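Local coordinates for protein Adhesin/hemolysin (Burkholderia pseudomallei 1026a, PDB 4G6V) that acts as the tRNase toxin of a contact-dependent growth inhibition system, used against closely related neighbouring bacteria and bound here by its immunity protein CdiI, at residues Q68-L73 and V80-E85; Y104-A107 and N113-T116. One frame throughout, in Å; residues are numbered along the deposited sequence.

Contact 1: Q68-L73 and V80-E85; sequences QSAVTL and VVQNPE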
loop_
_atom_site.group_PDB
_atom_site.type_symbol
_atom_site.label_atom_id
_atom_site.label_comp_id
_atom_site.label_asym_id
_atom_site.label_seq_id
_atom_site.Cartn_x
_atom_site.Cartn_y
_atom_site.Cartn_z
ATOM N N GLN A 68 -15.233 -4.109 -2.771
ATOM C CA GLN A 68 -16.347 -3.501 -2.062
ATOM C C GLN A 68 -16.408 -1.974 -2.158
ATOM O O GLN A 68 -17.497 -1.411 -2.250
ATOM C CB GLN A 68 -16.364 -3.938 -0.608
ATOM C CG GLN A 68 -16.729 -5.400 -0.432
ATOM C CD GLN A 68 -16.653 -5.840 1.017
ATOM O OE1 GLN A 68 -15.746 -5.439 1.769
ATOM N NE2 GLN A 68 -17.610 -6.659 1.426
ATOM N N SER A 69 -15.254 -1.307 -2.122
ATOM C CA SER A 69 -15.226 0.151 -2.259
ATOM C C SER A 69 -15.749 0.605 -3.613
ATOM O O SER A 69 -16.392 1.644 -3.713
ATOM C CB SER A 69 -13.826 0.703 -2.027
ATOM O OG SER A 69 -13.573 0.818 -0.639
ATOM N N ALA A 70 -15.477 -0.189 -4.646
ATOM C CA ALA A 70 -15.951 0.091 -5.995
ATOM C C ALA A 70 -17.480 0.101 -6.043
ATOM O O ALA A 70 -18.096 1.028 -6.570
ATOM C CB ALA A 70 -15.384 -0.927 -6.988
ATOM N N VAL A 71 -18.089 -0.933 -5.494
ATOM C CA VAL A 71 -19.536 -1.053 -5.533
ATOM C C VAL A 71 -20.175 0.067 -4.723
ATOM O O VAL A 71 -21.169 0.659 -5.148
ATOM C CB VAL A 71 -19.980 -2.453 -5.031
ATOM C CG1 VAL A 71 -21.456 -2.469 -4.541
ATOM C CG2 VAL A 71 -19.737 -3.493 -6.114
ATOM N N THR A 72 -19.589 0.369 -3.570
ATOM C CA THR A 72 -20.149 1.361 -2.659
ATOM C C THR A 72 -20.168 2.728 -3.307
ATOM O O THR A 72 -21.110 3.485 -3.124
ATOM C CB THR A 72 -19.366 1.428 -1.323
ATOM O OG1 THR A 72 -19.671 0.278 -0.524
ATOM C CG2 THR A 72 -19.715 2.687 -0.523
ATOM N N LEU A 73 -19.119 3.039 -4.059
ATOM C CA LEU A 73 -19.000 4.347 -4.690
ATOM C C LEU A 73 -19.910 4.450 -5.916
ATOM O O LEU A 73 -20.599 5.458 -6.109
ATOM C CB LEU A 73 -17.539 4.672 -5.035
ATOM C CG LEU A 73 -16.741 4.974 -3.763
ATOM C CD1 LEU A 73 -15.328 5.433 -4.061
ATOM C CD2 LEU A 73 -17.449 5.989 -2.883
ATOM N N VAL A 80 -17.235 4.418 -11.772
ATOM C CA VAL A 80 -16.080 3.659 -11.329
ATOM C C VAL A 80 -15.638 2.600 -12.330
ATOM O O VAL A 80 -16.419 1.698 -12.673
ATOM C CB VAL A 80 -16.349 2.969 -9.974
ATOM C CG1 VAL A 80 -15.142 2.151 -9.572
ATOM C CG2 VAL A 80 -16.677 3.999 -8.892
ATOM N N VAL A 81 -14.389 2.699 -12.790
ATOM C CA VAL A 81 -13.789 1.612 -13.572
ATOM C C VAL A 81 -12.716 0.852 -12.800
ATOM O O VAL A 81 -11.694 1.420 -12.389
ATOM C CB VAL A 81 -13.172 2.112 -14.885
ATOM C CG1 VAL A 81 -12.730 0.921 -15.771
ATOM C CG2 VAL A 81 -14.132 3.039 -15.598
ATOM N N GLN A 82 -12.940 -0.445 -12.630
ATOM C CA GLN A 82 -12.020 -1.299 -11.896
ATOM C C GLN A 82 -10.910 -1.830 -12.798
ATOM O O GLN A 82 -11.157 -2.225 -13.944
ATOM C CB GLN A 82 -12.772 -2.469 -11.265
ATOM C CG GLN A 82 -13.661 -2.085 -10.100
ATOM C CD GLN A 82 -14.034 -3.279 -9.262
ATOM O OE1 GLN A 82 -15.171 -3.765 -9.307
ATOM N NE2 GLN A 82 -13.074 -3.770 -8.487
ATOM N N ASN A 83 -9.690 -1.843 -12.265
ATOM C CA ASN A 83 -8.528 -2.328 -12.997
ATOM C C ASN A 83 -8.442 -1.768 -14.422
ATOM O O ASN A 83 -8.384 -2.527 -15.402
ATOM C CB ASN A 83 -8.478 -3.860 -12.972
ATOM C CG ASN A 83 -8.540 -4.417 -11.549
ATOM O OD1 ASN A 83 -7.601 -4.259 -10.773
ATOM N ND2 ASN A 83 -9.659 -5.053 -11.199
ATOM N N PRO A 84 -8.425 -0.424 -14.532
ATOM C CA PRO A 84 -8.358 0.248 -15.836
ATOM C C PRO A 84 -7.010 0.063 -16.511
ATOM O O PRO A 84 -6.005 0.102 -15.825
ATOM C CB PRO A 84 -8.542 1.726 -15.465
ATOM C CG PRO A 84 -8.108 1.821 -14.024
ATOM C CD PRO A 84 -8.565 0.540 -13.418
ATOM N N GLU A 85 -6.968 -0.120 -17.825
ATOM C CA GLU A 85 -5.686 0.014 -18.519
ATOM C C GLU A 85 -5.155 1.462 -18.392
ATOM O O GLU A 85 -5.903 2.423 -18.564
ATOM C CB GLU A 85 -5.828 -0.363 -19.993
ATOM C CG GLU A 85 -6.400 -1.743 -20.228
ATOM C CD GLU A 85 -5.350 -2.828 -20.098
ATOM O OE1 GLU A 85 -5.734 -4.015 -19.938
ATOM O OE2 GLU A 85 -4.140 -2.481 -20.162
#

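Contact 2: Y104-A107 and N113-T116; sequences YAPA and NIAT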
loop_
_atom_site.group_PDB
_atom_site.type_symbol
_atom_site.label_atom_id
_atom_site.label_comp_id
_atom_site.label_asym_id
_atom_site.label_seq_id
_atom_site.Cartn_x
_atom_site.Cartn_y
_atom_site.Cartn_z
ATOM N N TYR A 104 -7.171 1.774 -0.074
ATOM C CA TYR A 104 -6.358 1.485 1.104
ATOM C C TYR A 104 -7.288 1.201 2.282
ATOM O O TYR A 104 -8.098 2.048 2.686
ATOM C CB TYR A 104 -5.390 2.639 1.391
ATOM C CG TYR A 104 -4.786 2.668 2.770
ATOM C CD1 TYR A 104 -4.241 1.525 3.352
ATOM C CD2 TYR A 104 -4.738 3.849 3.490
ATOM C CE1 TYR A 104 -3.687 1.567 4.629
ATOM C CE2 TYR A 104 -4.169 3.905 4.761
ATOM C CZ TYR A 104 -3.645 2.770 5.327
ATOM O OH TYR A 104 -3.074 2.857 6.594
ATOM N N ALA A 105 -7.198 -0.015 2.801
ATOM C CA ALA A 105 -8.173 -0.472 3.777
ATOM C C ALA A 105 -7.496 -0.797 5.098
ATOM O O ALA A 105 -7.316 -1.953 5.431
ATOM C CB ALA A 105 -8.944 -1.668 3.240
ATOM N N PRO A 106 -7.135 0.248 5.852
ATOM C CA PRO A 106 -6.379 0.109 7.095
ATOM C C PRO A 106 -7.101 -0.784 8.089
ATOM O O PRO A 106 -8.318 -0.660 8.252
ATOM C CB PRO A 106 -6.316 1.549 7.627
ATOM C CG PRO A 106 -7.515 2.219 7.032
ATOM C CD PRO A 106 -7.593 1.636 5.645
ATOM N N ALA A 107 -6.359 -1.695 8.715
ATOM C CA ALA A 107 -6.903 -2.502 9.793
ATOM C C ALA A 107 -6.452 -1.871 11.104
ATOM O O ALA A 107 -7.101 -2.034 12.145
ATOM C CB ALA A 107 -6.426 -3.931 9.688
ATOM N N ASN A 113 -0.210 6.705 12.012
ATOM C CA ASN A 113 0.387 5.662 11.185
ATOM C C ASN A 113 -0.334 5.535 9.849
ATOM O O ASN A 113 0.295 5.327 8.801
ATOM C CB ASN A 113 0.413 4.328 11.939
ATOM C CG ASN A 113 1.423 4.323 13.091
ATOM O OD1 ASN A 113 1.929 5.364 13.499
ATOM N ND2 ASN A 113 1.712 3.147 13.613
ATOM N N ILE A 114 -1.653 5.685 9.890
ATOM C CA ILE A 114 -2.432 5.689 8.673
ATOM C C ILE A 114 -1.948 6.798 7.746
ATOM O O ILE A 114 -1.744 6.566 6.555
ATOM C CB ILE A 114 -3.942 5.858 8.954
ATOM C CG1 ILE A 114 -4.437 4.718 9.839
ATOM C CG2 ILE A 114 -4.734 5.930 7.639
ATOM C CD1 ILE A 114 -5.918 4.476 9.755
ATOM N N ALA A 115 -1.757 7.994 8.297
ATOM C CA ALA A 115 -1.167 9.093 7.520
ATOM C C ALA A 115 0.226 8.729 7.016
ATOM O O ALA A 115 0.501 8.885 5.821
ATOM C CB ALA A 115 -1.119 10.401 8.321
ATOM N N THR A 116 1.097 8.249 7.913
ATOM C CA THR A 116 2.463 7.890 7.527
ATOM C C THR A 116 2.417 6.931 6.336
ATOM O O THR A 116 3.234 6.993 5.412
ATOM C CB THR A 116 3.250 7.214 8.689
ATOM O OG1 THR A 116 3.419 8.128 9.782
ATOM C CG2 THR A 116 4.623 6.757 8.221
#

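Contact 1: Q68-L73 and V80-E85
Ala70 is the first residue of the helical segment 68-73 to meet the strand, and its methyl group reaches two side chains there. Ala70 CB sits over the flat end of Gln82, 3.5 Å from the amide carbon Gln82 CD and 3.7 Å from Gln82 OE1, with Gln82 CG about as near, so it rests on one face of the amide and not on a single atom. The same methyl is 4.0 Å from Val80 CG1. No hydrogen bond links the segments. Instead, the amide of Gln82 takes its polar contact from the helix just before 68-73: NE2 bonds to the side-chain oxygen of Asn67, which helps to fix the amide while Ala70 covers that face. The extended chain of Gln82, CG lying beside its backbone N (chi1 -71°), carries the amide back to the helix.

One helical turn on, Leu73 points its CB toward the strand and meets Val80 CG2 at 4.0 Å. Val80 thus divides its branches between the two helix residues: CG1, anti to the backbone N (chi1 178°), goes to Ala70, and CG2 to Leu73. Val80 and Gln82 are two apart in the strand, which turns both toward the helix and sends Val81 away.

Helix and strand run nearly antiparallel, with 8.9 Å and 160° between the short axes, as expected where a helix leads into the next strand of a beta-alpha-beta unit. Here the unit consists of strand 43-45, helix 57-74 and strand 79-82. Ala70 and Val80 also touch Leu44 on the first strand, while Ala70 leans on Tyr94 and Leu73 on Ile96 of strand 94-96, spreading the helix across three neighbouring strands of the mixed sheet.

Contact 2: Y104-A107 and N113-T116
Pro106 and Ile114 bring the backbones closest together, their CA atoms 7.0 Å apart, where the chain leaving strand 99-104 passes the early part of helix 111-123. Ile114 supplies the whole helical side of the contact and divides it between two partners. Its CG2 branch, anti to the backbone N, comes to the edge of the Tyr104 ring, near the ring plane, at 3.6 Å from CE2. Its other branch, running out through CG1, places CD1 3.6 Å from Pro106 CB and slightly farther from CG. The Ile114 chain stands roughly at right angles to the proline ring and is slanted against the tyrosine.

Tyr104 projects from the end of its strand with CG anti to the backbone N (chi1 163°), which carries the phenol to the helix. There OH lies 3.6 Å from both CA and CG2 of Ile114, a van der Waals approach to aliphatic carbons. Pro106, two residues along, folds back on the same ring: its CD is 3.9 Å above the plane, over the ring centre. One face of the phenol is therefore covered from within its own segment, while its edge is met by the helix. All three side chains are buried, and no hydrogen bond joins the two segments.

Farther along the helix the ring also touches Lys121, a probable active-site residue, and CdiI packs its Glu98 on both Tyr104 and Pro106 while accepting a hydrogen bond from Ala107 N. Strand 99-104, helix 111-123 and strand 129-133 form a beta-alpha-beta crossover between adjacent parallel strands. The contact closes the loop that leads from its first strand into its helix, in a domain assigned to the PDDEXK nuclease clan.

In the fold
The two contacts follow one another along the chain and lie on opposite sides of its centre, 19 Å apart between centres and about 6 Å at the nearest atoms, without touching. Each belongs to a beta-alpha-beta unit of the same mixed sheet: contact 1 joins a helix to the strand after it, contact 2 the exit of a strand to the helix after it. Both border the probable active site. In contact 1 the side chain of Gln82 is about 4 Å from that of Glu66 and about 7 Å from that of Asp93; in contact 2 that of Tyr104 is about 4 Å from that of Lys121 and about 7 Å from that of Asp102. CdiI reaches both regions, more extensively at contact 2.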